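Local coordinates for probable glutamine-binding lipoprotein GlnH (GLNBP) (Mycobacterium tuberculosis, PDB 6H20) that binds aspartate and related amino acids as a probable extracytoplasmic lipoprotein receptor, and regulates protein kinase G activity to control glutamate metabolism, at residues 165-170 and 190-194; 141-146 and 205-211; 101-107 and 118-122; 195-201 and 219-223; 62-66 and 270-274. One frame throughout, in Å; residues are numbered along the deposited sequence.

Contact 1. Residues 165-170 and 190-194. With ASN (asparagine), chain B.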
# COMPACT_ATOMS: atom_id res chain seq x y z
N CYS A 165 6.03 7.42 14.57
CA CYS A 165 5.47 8.11 13.41
C CYS A 165 4.62 7.18 12.56
O CYS A 165 5.02 6.04 12.28
CB CYS A 165 6.61 8.67 12.56
SG CYS A 165 6.08 9.75 11.20
N VAL A 166 3.46 7.69 12.13
CA VAL A 166 2.57 7.00 11.20
C VAL A 166 1.99 8.03 10.23
O VAL A 166 1.78 9.19 10.59
CB VAL A 166 1.41 6.25 11.89
CG1 VAL A 166 1.94 5.02 12.63
CG2 VAL A 166 0.66 7.18 12.81
N ALA A 167 1.70 7.59 9.02
CA ALA A 167 0.99 8.46 8.09
C ALA A 167 -0.50 8.45 8.39
O ALA A 167 -1.07 7.42 8.76
CB ALA A 167 1.23 8.02 6.64
N ARG A 168 -1.13 9.61 8.24
CA ARG A 168 -2.56 9.69 8.47
C ARG A 168 -3.30 8.87 7.42
O ARG A 168 -2.85 8.72 6.28
CB ARG A 168 -3.01 11.16 8.46
CG ARG A 168 -2.61 11.89 9.74
CD ARG A 168 -3.18 13.30 9.83
NE ARG A 168 -2.57 14.23 8.87
CZ ARG A 168 -1.39 14.81 9.02
NH1 ARG A 168 -0.64 14.56 10.09
NH2 ARG A 168 -0.94 15.65 8.09
N GLY A 169 -4.43 8.29 7.83
CA GLY A 169 -5.25 7.57 6.87
C GLY A 169 -4.82 6.14 6.64
O GLY A 169 -5.23 5.54 5.63
N THR A 170 -4.02 5.57 7.53
CA THR A 170 -3.47 4.25 7.29
C THR A 170 -3.94 3.25 8.33
O THR A 170 -4.33 3.61 9.45
CB THR A 170 -1.93 4.28 7.31
OG1 THR A 170 -1.47 4.69 8.61
CG2 THR A 170 -1.38 5.20 6.23
N ASN A 190 2.88 11.47 4.55
CA ASN A 190 3.36 10.28 3.85
C ASN A 190 4.57 9.69 4.56
O ASN A 190 5.17 10.31 5.44
CB ASN A 190 3.58 10.53 2.35
CG ASN A 190 4.68 11.52 2.08
OD1 ASN A 190 5.80 11.36 2.55
ND2 ASN A 190 4.35 12.57 1.33
N TRP A 191 4.91 8.46 4.18
CA TRP A 191 5.94 7.72 4.90
C TRP A 191 7.32 8.34 4.73
O TRP A 191 8.16 8.21 5.64
CB TRP A 191 5.92 6.25 4.49
CG TRP A 191 4.67 5.61 4.96
CD1 TRP A 191 3.62 5.19 4.18
CD2 TRP A 191 4.29 5.36 6.32
NE1 TRP A 191 2.63 4.68 4.98
CE2 TRP A 191 3.01 4.77 6.29
CE3 TRP A 191 4.91 5.56 7.56
CZ2 TRP A 191 2.33 4.40 7.44
CZ3 TRP A 191 4.25 5.19 8.71
CH2 TRP A 191 2.96 4.61 8.65
N ALA A 192 7.58 9.01 3.61
CA ALA A 192 8.87 9.69 3.46
C ALA A 192 9.04 10.75 4.54
O ALA A 192 10.18 11.02 4.97
CB ALA A 192 8.97 10.31 2.07
N ASP A 193 7.94 11.35 5.00
CA ASP A 193 8.00 12.36 6.05
C ASP A 193 8.44 11.74 7.38
O ASP A 193 9.13 12.38 8.17
CB ASP A 193 6.65 13.05 6.21
CG ASP A 193 6.20 13.73 4.94
OD1 ASP A 193 7.06 14.19 4.16
OD2 ASP A 193 4.97 13.82 4.72
N CYS A 194 8.02 10.49 7.64
CA CYS A 194 8.47 9.80 8.84
C CYS A 194 9.97 9.58 8.80
O CYS A 194 10.66 9.69 9.82
CB CYS A 194 7.77 8.45 8.99
SG CYS A 194 6.07 8.52 9.53
N ASN B . -0.87 -0.60 3.78
CA ASN B . -1.22 0.37 4.83
C ASN B . -2.60 0.94 4.54
O ASN B . -3.01 1.94 5.16
CB ASN B . -0.18 1.48 4.92
CG ASN B . -0.17 2.37 3.70
OD1 ASN B . -0.69 2.04 2.64
ND2 ASN B . 0.40 3.55 3.86
OXT ASN B . -3.30 0.39 3.67

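Contact 2. Residues 141-146 and 205-211. With ASN (asparagine), chain B.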
# COMPACT_ATOMS: atom_id res chain seq x y z
N ALA A 141 1.98 -8.00 2.96
CA ALA A 141 2.98 -7.42 3.85
C ALA A 141 2.53 -7.57 5.30
O ALA A 141 1.44 -8.07 5.60
CB ALA A 141 3.23 -5.96 3.48
N ASN A 142 3.39 -7.16 6.23
CA ASN A 142 3.00 -7.20 7.63
C ASN A 142 3.63 -6.04 8.37
O ASN A 142 4.80 -5.71 8.13
CB ASN A 142 3.39 -8.52 8.31
CG ASN A 142 2.46 -8.87 9.46
OD1 ASN A 142 2.41 -8.16 10.47
ND2 ASN A 142 1.70 -9.96 9.30
N GLN A 143 2.86 -5.43 9.27
CA GLN A 143 3.32 -4.25 10.00
C GLN A 143 4.45 -4.62 10.96
O GLN A 143 4.31 -5.56 11.75
CB GLN A 143 2.16 -3.64 10.79
CG GLN A 143 2.57 -2.35 11.53
CD GLN A 143 1.35 -1.53 11.93
OE1 GLN A 143 0.22 -1.83 11.54
NE2 GLN A 143 1.59 -0.47 12.71
N ARG A 144 5.55 -3.86 10.91
CA ARG A 144 6.67 -4.06 11.83
C ARG A 144 7.15 -2.69 12.32
O ARG A 144 6.45 -1.68 12.19
CB ARG A 144 7.78 -4.92 11.20
CG ARG A 144 7.30 -6.33 10.84
CD ARG A 144 8.43 -7.23 10.37
NE ARG A 144 9.35 -7.52 11.46
CZ ARG A 144 10.55 -8.08 11.29
NH1 ARG A 144 10.95 -8.41 10.07
NH2 ARG A 144 11.34 -8.31 12.33
N ILE A 145 8.36 -2.66 12.89
CA ILE A 145 8.92 -1.47 13.51
C ILE A 145 10.26 -1.14 12.85
O ILE A 145 11.07 -2.04 12.59
CB ILE A 145 9.11 -1.68 15.03
CG1 ILE A 145 7.78 -2.00 15.72
CG2 ILE A 145 9.79 -0.47 15.66
CD1 ILE A 145 7.94 -2.54 17.14
N LEU A 146 10.50 0.15 12.61
CA LEU A 146 11.77 0.65 12.08
C LEU A 146 12.40 1.58 13.11
O LEU A 146 11.75 2.52 13.59
CB LEU A 146 11.53 1.42 10.77
CG LEU A 146 12.74 2.05 10.10
CD1 LEU A 146 13.54 0.98 9.41
CD2 LEU A 146 12.28 3.11 9.08
N ALA A 205 10.75 6.03 16.37
CA ALA A 205 10.54 4.86 15.54
C ALA A 205 9.43 5.14 14.54
O ALA A 205 8.64 6.08 14.71
CB ALA A 205 10.18 3.63 16.38
N VAL A 206 9.38 4.32 13.50
CA VAL A 206 8.29 4.33 12.53
C VAL A 206 7.65 2.95 12.55
O VAL A 206 8.36 1.95 12.67
CB VAL A 206 8.84 4.64 11.12
CG1 VAL A 206 7.69 4.78 10.11
CG2 VAL A 206 9.65 5.91 11.15
N SER A 207 6.33 2.87 12.42
CA SER A 207 5.70 1.56 12.35
C SER A 207 4.72 1.51 11.19
O SER A 207 3.74 2.27 11.16
CB SER A 207 4.98 1.19 13.65
OG SER A 207 4.43 -0.12 13.55
N THR A 208 4.98 0.62 10.24
CA THR A 208 4.07 0.38 9.11
C THR A 208 4.49 -0.93 8.45
O THR A 208 5.33 -1.67 8.98
CB THR A 208 4.02 1.57 8.13
OG1 THR A 208 2.99 1.34 7.17
CG2 THR A 208 5.32 1.77 7.36
N ASP A 209 3.90 -1.20 7.28
CA ASP A 209 4.18 -2.41 6.52
C ASP A 209 5.68 -2.61 6.36
O ASP A 209 6.41 -1.68 6.00
CB ASP A 209 3.60 -2.25 5.11
CG ASP A 209 2.14 -1.83 5.07
OD1 ASP A 209 1.46 -1.71 6.12
OD2 ASP A 209 1.68 -1.62 3.94
N ASP A 210 6.14 -3.86 6.55
CA ASP A 210 7.57 -4.14 6.41
C ASP A 210 8.09 -3.83 5.01
O ASP A 210 9.26 -3.43 4.86
CB ASP A 210 7.91 -5.57 6.87
CG ASP A 210 7.14 -6.68 6.15
OD1 ASP A 210 6.23 -6.45 5.33
OD2 ASP A 210 7.47 -7.86 6.45
N THR A 211 7.25 -3.98 3.99
CA THR A 211 7.58 -3.57 2.63
C THR A 211 7.94 -2.09 2.55
O THR A 211 8.98 -1.72 1.98
CB THR A 211 6.35 -3.82 1.75
OG1 THR A 211 5.20 -3.39 2.47
CG2 THR A 211 6.20 -5.32 1.42
N ASN B . -0.87 -0.60 3.78
CA ASN B . -1.22 0.37 4.83
C ASN B . -2.60 0.94 4.54
O ASN B . -3.01 1.94 5.16
CB ASN B . -0.18 1.48 4.92
CG ASN B . -0.17 2.37 3.70
OD1 ASN B . -0.69 2.04 2.64
ND2 ASN B . 0.40 3.55 3.86
OXT ASN B . -3.30 0.39 3.67
O HOH W 1 0.92 -1.10 8.68
O HOH W 2 9.94 -8.29 7.37

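Contact 3. Residues 101-107 and 118-122. With ASN (asparagine), chain B.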
# COMPACT_ATOMS: atom_id res chain seq x y z
N LEU A 101 -2.13 11.22 -4.81
CA LEU A 101 -3.06 11.10 -3.69
C LEU A 101 -2.28 10.68 -2.46
O LEU A 101 -1.38 9.85 -2.55
CB LEU A 101 -4.07 9.97 -3.97
CG LEU A 101 -5.04 10.02 -5.14
CD1 LEU A 101 -5.77 8.71 -5.25
CD2 LEU A 101 -6.03 11.16 -4.97
N SER A 102 -2.65 11.24 -1.30
CA SER A 102 -2.09 10.72 -0.05
C SER A 102 -2.86 9.47 0.39
O SER A 102 -3.91 9.11 -0.15
CB SER A 102 -2.16 11.76 1.05
OG SER A 102 -3.51 12.00 1.42
N ALA A 103 -2.30 8.79 1.40
CA ALA A 103 -2.95 7.60 1.96
C ALA A 103 -4.36 7.92 2.43
O ALA A 103 -5.29 7.11 2.25
CB ALA A 103 -2.12 7.06 3.13
N ALA A 104 -4.55 9.10 3.01
CA ALA A 104 -5.85 9.49 3.53
C ALA A 104 -6.85 9.82 2.44
O ALA A 104 -8.03 10.02 2.76
CB ALA A 104 -5.67 10.70 4.46
N GLU A 105 -6.42 9.91 1.18
CA GLU A 105 -7.31 10.27 0.06
C GLU A 105 -7.63 9.11 -0.87
O GLU A 105 -8.33 9.32 -1.86
CB GLU A 105 -6.68 11.40 -0.76
CG GLU A 105 -6.51 12.71 -0.01
CD GLU A 105 -5.58 13.71 -0.69
OE1 GLU A 105 -4.68 13.31 -1.46
OE2 GLU A 105 -5.74 14.93 -0.45
N ARG A 106 -7.11 7.91 -0.61
CA ARG A 106 -7.33 6.80 -1.54
C ARG A 106 -8.80 6.44 -1.66
O ARG A 106 -9.30 6.22 -2.77
CB ARG A 106 -6.53 5.57 -1.08
CG ARG A 106 -5.04 5.76 -1.18
CD ARG A 106 -4.28 4.56 -0.57
NE ARG A 106 -4.44 4.54 0.89
CZ ARG A 106 -3.75 3.73 1.70
NH1 ARG A 106 -2.88 2.86 1.19
NH2 ARG A 106 -3.93 3.78 3.01
N VAL A 107 -9.52 6.37 -0.54
CA VAL A 107 -10.93 5.99 -0.60
C VAL A 107 -11.75 7.07 -1.28
O VAL A 107 -12.60 6.78 -2.14
CB VAL A 107 -11.47 5.65 0.80
CG1 VAL A 107 -13.00 5.65 0.81
CG2 VAL A 107 -10.94 4.30 1.25
N VAL A 118 -6.66 2.65 -7.69
CA VAL A 118 -5.60 3.05 -6.76
C VAL A 118 -4.67 1.86 -6.63
O VAL A 118 -5.11 0.75 -6.31
CB VAL A 118 -6.17 3.45 -5.39
CG1 VAL A 118 -5.05 3.57 -4.35
CG2 VAL A 118 -6.95 4.76 -5.48
N VAL A 119 -3.39 2.07 -6.91
CA VAL A 119 -2.36 1.07 -6.65
C VAL A 119 -1.36 1.79 -5.76
O VAL A 119 -0.45 2.49 -6.23
CB VAL A 119 -1.69 0.52 -7.91
CG1 VAL A 119 -0.86 -0.72 -7.57
CG2 VAL A 119 -2.74 0.15 -8.98
N LYS A 120 -1.59 1.71 -4.45
CA LYS A 120 -0.80 2.47 -3.48
C LYS A 120 -0.85 1.73 -2.15
O LYS A 120 -1.56 2.15 -1.23
CB LYS A 120 -1.33 3.90 -3.34
CG LYS A 120 -0.35 4.80 -2.58
CD LYS A 120 -1.05 5.99 -1.96
CE LYS A 120 -0.09 6.90 -1.19
NZ LYS A 120 0.95 6.18 -0.39
N THR A 121 -0.11 0.63 -2.09
CA THR A 121 0.02 -0.22 -0.90
C THR A 121 -1.28 -0.35 -0.11
O THR A 121 -1.31 -0.23 1.11
CB THR A 121 1.19 0.25 0.00
OG1 THR A 121 0.96 1.59 0.49
CG2 THR A 121 2.51 0.22 -0.77
N MET A 122 -2.39 -0.59 -0.80
CA MET A 122 -3.69 -0.37 -0.17
C MET A 122 -4.19 -1.66 0.47
O MET A 122 -4.68 -2.56 -0.22
CB MET A 122 -4.71 0.18 -1.16
CG MET A 122 -5.93 0.77 -0.47
SD MET A 122 -6.97 1.59 -1.66
CE MET A 122 -8.26 2.18 -0.57
N ASN B . -0.87 -0.60 3.78
CA ASN B . -1.22 0.37 4.83
C ASN B . -2.60 0.94 4.54
O ASN B . -3.01 1.94 5.16
CB ASN B . -0.18 1.48 4.92
CG ASN B . -0.17 2.37 3.70
OD1 ASN B . -0.69 2.04 2.64
ND2 ASN B . 0.40 3.55 3.86
OXT ASN B . -3.30 0.39 3.67

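Contact 4. Residues 195-201 and 219-223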
# COMPACT_ATOMS: atom_id res chain seq x y z
N LEU A 195 10.50 9.27 7.61
CA LEU A 195 11.94 9.06 7.50
C LEU A 195 12.69 10.35 7.81
O LEU A 195 13.66 10.34 8.57
CB LEU A 195 12.29 8.54 6.11
CG LEU A 195 13.80 8.43 5.89
CD1 LEU A 195 14.42 7.47 6.90
CD2 LEU A 195 14.11 8.00 4.46
N VAL A 196 12.23 11.47 7.26
CA VAL A 196 12.86 12.75 7.57
C VAL A 196 12.83 13.03 9.07
O VAL A 196 13.83 13.44 9.66
CB VAL A 196 12.20 13.89 6.76
CG1 VAL A 196 12.72 15.25 7.24
CG2 VAL A 196 12.48 13.70 5.28
N ALA A 197 11.67 12.81 9.69
CA ALA A 197 11.54 13.05 11.13
C ALA A 197 12.52 12.20 11.93
O ALA A 197 13.10 12.68 12.92
CB ALA A 197 10.11 12.77 11.57
N LEU A 198 12.72 10.95 11.52
CA LEU A 198 13.65 10.09 12.26
C LEU A 198 15.09 10.51 12.00
O LEU A 198 15.92 10.53 12.92
CB LEU A 198 13.41 8.63 11.88
CG LEU A 198 14.20 7.57 12.65
CD1 LEU A 198 14.05 7.71 14.16
CD2 LEU A 198 13.75 6.18 12.21
N GLN A 199 15.40 10.88 10.75
CA GLN A 199 16.74 11.38 10.46
C GLN A 199 17.07 12.61 11.29
O GLN A 199 18.24 12.80 11.68
CB GLN A 199 16.87 11.69 8.97
CG GLN A 199 16.88 10.45 8.11
CD GLN A 199 16.85 10.74 6.63
OE1 GLN A 199 16.17 11.66 6.18
NE2 GLN A 199 17.56 9.93 5.86
N GLN A 200 16.08 13.45 11.56
CA GLN A 200 16.29 14.64 12.36
C GLN A 200 16.06 14.40 13.84
O GLN A 200 16.05 15.37 14.62
CB GLN A 200 15.40 15.78 11.85
CG GLN A 200 15.52 15.98 10.36
CD GLN A 200 14.95 17.30 9.90
OE1 GLN A 200 14.65 18.19 10.71
NE2 GLN A 200 14.79 17.44 8.59
N ARG A 201 15.88 13.14 14.25
CA ARG A 201 15.69 12.77 15.65
C ARG A 201 14.49 13.47 16.28
O ARG A 201 14.49 13.79 17.48
CB ARG A 201 16.97 12.97 16.48
CG ARG A 201 18.19 12.35 15.83
CD ARG A 201 19.33 12.18 16.82
NE ARG A 201 20.09 10.96 16.57
CZ ARG A 201 21.26 10.93 15.94
NH1 ARG A 201 21.82 12.06 15.50
NH2 ARG A 201 21.89 9.78 15.76
N GLU A 219 16.94 3.81 1.78
CA GLU A 219 17.38 5.20 1.77
C GLU A 219 18.29 5.53 2.94
O GLU A 219 19.07 6.48 2.85
CB GLU A 219 16.17 6.13 1.77
CG GLU A 219 15.37 6.05 0.47
CD GLU A 219 14.06 6.81 0.50
OE1 GLU A 219 13.83 7.61 -0.43
OE2 GLU A 219 13.25 6.59 1.42
N ASP A 220 18.20 4.78 4.03
CA ASP A 220 18.92 5.11 5.27
C ASP A 220 19.34 3.81 5.93
O ASP A 220 18.68 3.32 6.85
CB ASP A 220 18.01 5.91 6.20
CG ASP A 220 18.74 6.46 7.41
OD1 ASP A 220 19.90 6.06 7.65
OD2 ASP A 220 18.13 7.28 8.13
N PRO A 221 20.48 3.24 5.52
CA PRO A 221 20.89 1.93 6.06
C PRO A 221 21.32 1.95 7.52
O PRO A 221 21.62 0.89 8.08
CB PRO A 221 22.03 1.49 5.14
CG PRO A 221 21.93 2.38 3.94
CD PRO A 221 21.33 3.66 4.39
N TYR A 222 21.35 3.12 8.16
CA TYR A 222 21.52 3.20 9.60
C TYR A 222 20.29 2.67 10.34
O TYR A 222 20.37 2.36 11.53
CB TYR A 222 21.85 4.66 9.96
CG TYR A 222 21.75 5.09 11.41
CD1 TYR A 222 22.43 4.40 12.41
CD2 TYR A 222 21.01 6.21 11.77
CE1 TYR A 222 22.35 4.82 13.75
CE2 TYR A 222 20.93 6.63 13.07
CZ TYR A 222 21.59 5.94 14.06
OH TYR A 222 21.49 6.38 15.37
N LEU A 223 19.16 2.55 9.66
CA LEU A 223 17.95 2.02 10.27
C LEU A 223 17.82 0.52 10.03
O LEU A 223 18.38 -0.03 9.07
CB LEU A 223 16.72 2.74 9.71
CG LEU A 223 16.87 4.26 9.62
CD1 LEU A 223 15.57 4.82 9.04
CD2 LEU A 223 17.12 4.86 11.00
O HOH W 3 19.24 8.37 15.70

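Contact 5. Residues 62-66 and 270-274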
# COMPACT_ATOMS: atom_id res chain seq x y z
N ASN A 62 9.22 4.84 -1.35
CA ASN A 62 10.33 4.23 -2.07
C ASN A 62 10.06 2.74 -2.24
O ASN A 62 9.51 2.08 -1.35
CB ASN A 62 11.63 4.40 -1.27
CG ASN A 62 12.84 3.97 -2.07
OD1 ASN A 62 12.89 4.15 -3.30
ND2 ASN A 62 13.82 3.38 -1.40
N LEU A 63 10.46 2.21 -3.40
CA LEU A 63 10.27 0.85 -3.90
C LEU A 63 8.87 0.60 -4.46
O LEU A 63 8.68 -0.42 -5.12
CB LEU A 63 10.59 -0.26 -2.89
CG LEU A 63 11.99 -0.15 -2.27
CD1 LEU A 63 12.18 -1.34 -1.34
CD2 LEU A 63 13.06 -0.09 -3.36
N PHE A 64 7.90 1.48 -4.21
CA PHE A 64 6.51 1.26 -4.59
C PHE A 64 5.96 2.32 -5.52
O PHE A 64 5.43 1.99 -6.58
CB PHE A 64 5.65 1.12 -3.32
CG PHE A 64 5.81 -0.22 -2.68
CD1 PHE A 64 5.05 -1.30 -3.10
CD2 PHE A 64 6.81 -0.44 -1.75
CE1 PHE A 64 5.23 -2.54 -2.58
CE2 PHE A 64 7.03 -1.70 -1.21
CZ PHE A 64 6.22 -2.76 -1.63
N SER A 65 6.07 3.60 -5.15
CA SER A 65 5.72 4.68 -6.07
C SER A 65 6.52 5.89 -5.60
O SER A 65 6.29 6.40 -4.50
CB SER A 65 4.21 4.95 -6.10
OG SER A 65 3.66 5.24 -4.83
N PHE A 66 7.51 6.27 -6.40
CA PHE A 66 8.45 7.32 -6.04
C PHE A 66 9.03 7.86 -7.34
O PHE A 66 8.93 7.23 -8.39
CB PHE A 66 9.55 6.77 -5.12
CG PHE A 66 10.49 5.80 -5.78
CD1 PHE A 66 10.14 4.46 -5.92
CD2 PHE A 66 11.71 6.22 -6.28
CE1 PHE A 66 11.00 3.55 -6.53
CE2 PHE A 66 12.58 5.32 -6.89
CZ PHE A 66 12.22 3.99 -7.02
N TRP A 270 12.21 -5.11 -7.33
CA TRP A 270 11.95 -4.10 -6.32
C TRP A 270 12.18 -4.54 -4.88
O TRP A 270 12.52 -3.69 -4.05
CB TRP A 270 10.50 -3.59 -6.45
CG TRP A 270 10.29 -2.80 -7.70
CD1 TRP A 270 9.51 -3.15 -8.78
CD2 TRP A 270 10.91 -1.56 -8.04
NE1 TRP A 270 9.59 -2.18 -9.76
CE2 TRP A 270 10.44 -1.20 -9.33
CE3 TRP A 270 11.80 -0.71 -7.38
CZ2 TRP A 270 10.85 -0.03 -9.96
CZ3 TRP A 270 12.21 0.45 -8.01
CH2 TRP A 270 11.72 0.79 -9.29
N LEU A 271 12.00 -5.81 -4.55
CA LEU A 271 11.77 -6.21 -3.16
C LEU A 271 12.76 -7.23 -2.63
O LEU A 271 12.51 -7.81 -1.56
CB LEU A 271 10.33 -6.74 -3.00
CG LEU A 271 9.24 -5.74 -3.38
CD1 LEU A 271 7.85 -6.33 -3.10
CD2 LEU A 271 9.41 -4.40 -2.67
N THR A 272 13.87 -7.47 -3.33
CA THR A 272 14.81 -8.50 -2.86
C THR A 272 15.40 -8.17 -1.49
O THR A 272 15.89 -9.09 -0.82
CB THR A 272 15.92 -8.75 -3.88
OG1 THR A 272 16.60 -7.52 -4.18
CG2 THR A 272 15.35 -9.34 -5.15
N VAL A 273 15.34 -6.91 -1.06
CA VAL A 273 15.78 -6.54 0.29
C VAL A 273 15.07 -7.36 1.36
O VAL A 273 15.61 -7.58 2.45
CB VAL A 273 15.62 -5.02 0.49
CG1 VAL A 273 14.16 -4.61 0.40
CG2 VAL A 273 16.22 -4.59 1.82
N LEU A 274 13.85 -7.82 1.08
CA LEU A 274 13.09 -8.53 2.10
C LEU A 274 13.39 -10.03 2.13
O LEU A 274 13.00 -10.70 3.09
CB LEU A 274 11.59 -8.26 1.96
CG LEU A 274 11.23 -6.87 2.50
CD1 LEU A 274 9.73 -6.69 2.53
CD2 LEU A 274 11.80 -6.65 3.89

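Contact 1. Residues 165-170 and 190-194
Ala-167 sits on one face of the Trp-191 indole: its CB lies 4.0 Å from the centroid of the six-membered ring, 21° off the normal, a CH-pi contact displaced toward the rim. The backbone N of Ala-167 lies over the same face, 3.3 Å from CH2 of Trp-191. With CG anti to its carbonyl carbon (chi1 -67°), Trp-191 reaches back from the first turn of helix 191-199 to lie against the end of strand 163-167. Val-166 runs alongside the indole, pointing the same way, with its CB 3.9 Å from CH2 of Trp-191, while Cys-165 O comes in at the ring edge, in plane. Two residues before Ala-167 the link is covalent: Cys-165 SG and Cys-194 SG are joined at 2.1 Å, with a chi3 of -81°. Strand 163-167 and helix 191-199 belong to the alternating strands and helices of one lobe of a type 2 periplasmic-binding fold, and the disulfide staples helix to strand within that lobe. Nearer the ligand, Ala-167 to Thr-170 form a type II turn, closed by Thr-170 OG1, which donates to Ala-167 O at 2.8 Å and also caps the backbone N of Leu-173 in the next helix. Thr-170 crosses the indole at a slant, OG1 4.0 Å from CZ2 of Trp-191, and its CG2 packs 3.4 Å from ND2 of the bound asparagine. That ND2 lies in plane at the indole edge. Asn-190 and Asp-193 start helix 191-199 with a capping box, in which Asp-193 N donates to Asn-190 OD1 and Asn-190 N to Asp-193 OD2.

Contact 2. Residues 141-146 and 205-211
Leu-146 and Val-206 form a hydrogen-bonded antiparallel pair, with Leu-146 N 2.8 Å from Val-206 O and Val-206 N answering to Leu-146 O. The axes of 141-146 and 205-207 approach to 4.7 Å, nearly antiparallel, and on one face Leu-146 packs on helix 210-219 and Val-206 on Trp-191 and Cys-194. On the other face Ser-207 OG, anti to its own backbone N (chi1 -177°), is gripped twice: it accepts an almost straight bond from Gln-143 NE2 at 3.0 Å, in the amide plane, and donates to Arg-144 O from above the carbonyl plane. The chain then turns at Thr-208, and Asp-210 begins the next helix with its N bonded to Asn-142 O. Asp-210 OD1 in turn takes the N-H of Asn-142 from above its carboxylate plane. The looser side begins with Arg-144, whose side chain passes Asp-210 at a slant, NH1 5.1 Å from OD2. Water 2 spans this gap, accepting from Arg-144 NH1 and donating to Asp-210 OD2, while Arg-144 NH2 is held by Gly-227 O. By the cleft, water 1 is held among buried groups, donating to Asp-209 OD1 at 2.7 Å and, weakly, to Gln-143 OE1. Asp-209 OD2 accepts from the bound asparagine N at 2.8 Å and bonds Tyr-235 OH as well. Such a carboxylate is well placed to balance a positive alpha-amino group, consistent with recognition of the amino-acid backbone.

Contact 3. Residues 101-107 and 118-122
The two backbones keep their distance, the CA atoms of Arg-106 and Val-118 being 6.7 Å apart, and Arg-106 bridges the gap with its side chain. Bent at chi3 (-70°), it turns its guanidinium edge-on toward Lys-120 and the ligand. NH1 donates to Lys-120 O at 2.8 Å, the oxygen lying in the guanidinium plane and met nearly head on, and also to OD1 of the bound asparagine at 2.8 Å. NH2 reaches the ligand's carboxylate O at 3.0 Å, and NE returns to Ala-103 O, so every nitrogen of the group is engaged and its rotation fixed. Ala-103 CB and Met-122 CG lie over its opposite faces. Both segments line the cleft of a type 2 periplasmic-binding fold, one entering helix 106-111 and the other leaving strand 117-118. Thr-121 lends two groups to the pocket: its O accepts from the ligand N at 2.7 Å, and its OG1 donates to the ligand OD1 at 2.7 Å, giving that oxygen a second bond. Met-122 stretches out fully, and its CE rests 3.8 Å from CB of Arg-106 and against CG2 of Val-107. Lys-120 crosses Arg-106 at about a right angle, with CD of Lys-120 3.8 Å from CD of Arg-106. Its chain runs on past Leu-101 O, and NZ ends in a salt bridge with Asp-58. Val-118 packs its CG1 on CG of Arg-106 and its CG2 on CD1 of Leu-101.

Contact 4. Residues 195-201 and 219-223
A Schellman motif with Arg-201 as its C-prime residue ends helix 191-199 and brings that arginine to Tyr-222, in the type I turn from Asp-220 to Leu-223. The bond between them is weak: Arg-201 NH2 donates to Tyr-222 OH over 3.4 Å, the oxygen lying at the guanidinium edge while the two planes stand 71° apart. Water 3 reinforces it, donating to Tyr-222 OH and accepting weakly from Arg-201 NE; the hydroxyl is also bonded to Asp-150. Deeper in, Leu-198 and Leu-223 meet tip to tip, CD2 to CD2 at 3.8 Å. Leu-195, with CG anti to its backbone N (chi1 174°), lays CD1 3.6 Å from CD1 of Leu-223. Its other methyl, CD2, touches Glu-219 OE2 at 3.5 Å. Gln-199 and Asp-220 run antiparallel alongside each other, Gln-199 CG passing 3.4 Å from Asp-220 OD2, with the amide and carboxylate planes 46° apart. The leucines are buried, whereas the charged and amide groups lie toward the surface. The contact thus ties the C-terminal half of helix 191-199 to the turn between helix 210-219 and strand 223-226, and it rests on strand 139-148, where Leu-223 packs on Leu-146 and both Leu-198 and Tyr-222 pack on Pro-148.

Contact 5. Residues 62-66 and 270-274
Phe-66 and Trp-270 carry the aromatic part of the contact. They approach from opposite directions with their planes at 87° and centroids 5.7 Å apart, and CZ3 of Trp-270 lies in the plane of the Phe-66 ring at its edge, 3.6 Å from CE1. CG of Phe-66 lies between its backbone N and carbonyl carbon (chi1 68°), which folds the ring back so that Asn-62 OD1 stands over its centre. Asn-62 itself is tied by ND2 to Gly-215 O of helix 210-219, and Trp-270 NE1 is bonded to Asp-80. Carbonyl contacts come next. Leu-63 O stands above the indole plane of Trp-270, toward the rim, 3.8 Å from CD2, and the isopropyl end of Leu-63 sits against Trp-270 O, with CD1 3.6 Å and CD2 3.7 Å from that oxygen. No hydrogen bond joins the segments. In the fold, 62-66 runs from the loop after strand 53-57 into strand 66-67, and Phe-64 and Ser-65 both face Ser-61 as a classic beta bulge; 270-274 is the exit from helix 262-270, continuing into a short 3-10 turn at 272-274. Purely aliphatic and ring contacts make up the rest. Leu-271 crosses Phe-64 at about a right angle, its CD2 3.7 Å from CZ of the ring. The same methyl lies 4.3 Å from CB of Leu-63, and Val-273 CG1 comes within 4.2 Å of CD1 of Leu-63. Phe-64 also packs against Thr-211 and Thr-121, of two segments lining the amino-acid cleft, while Val-273 leans on helix 210-219 nearer the surface.

How the contacts relate
Contacts 1, 2 and 3 are buried and share the bound asparagine; contacts 4 and 5 are only partly buried and do not reach it. Contacts 1 and 2 belong to one sheet, joined through neighbouring strands 163-167 and 205-207, with Trp-191 packed on Thr-208. Contact 3 meets contact 1 beside the shared ligand, Ala-103 touching Thr-170. Helix 191-199 opens in contact 1 and ends in contact 4. Contact 5 leans on contacts 2 and 3 through Phe-64. The chemistry differs accordingly: a disulfide and ring packing in contact 1, backbone pairing in contact 2, a polar grip in contact 3, leucines with a weak surface bond in contact 4, and apolar contacts in contact 5.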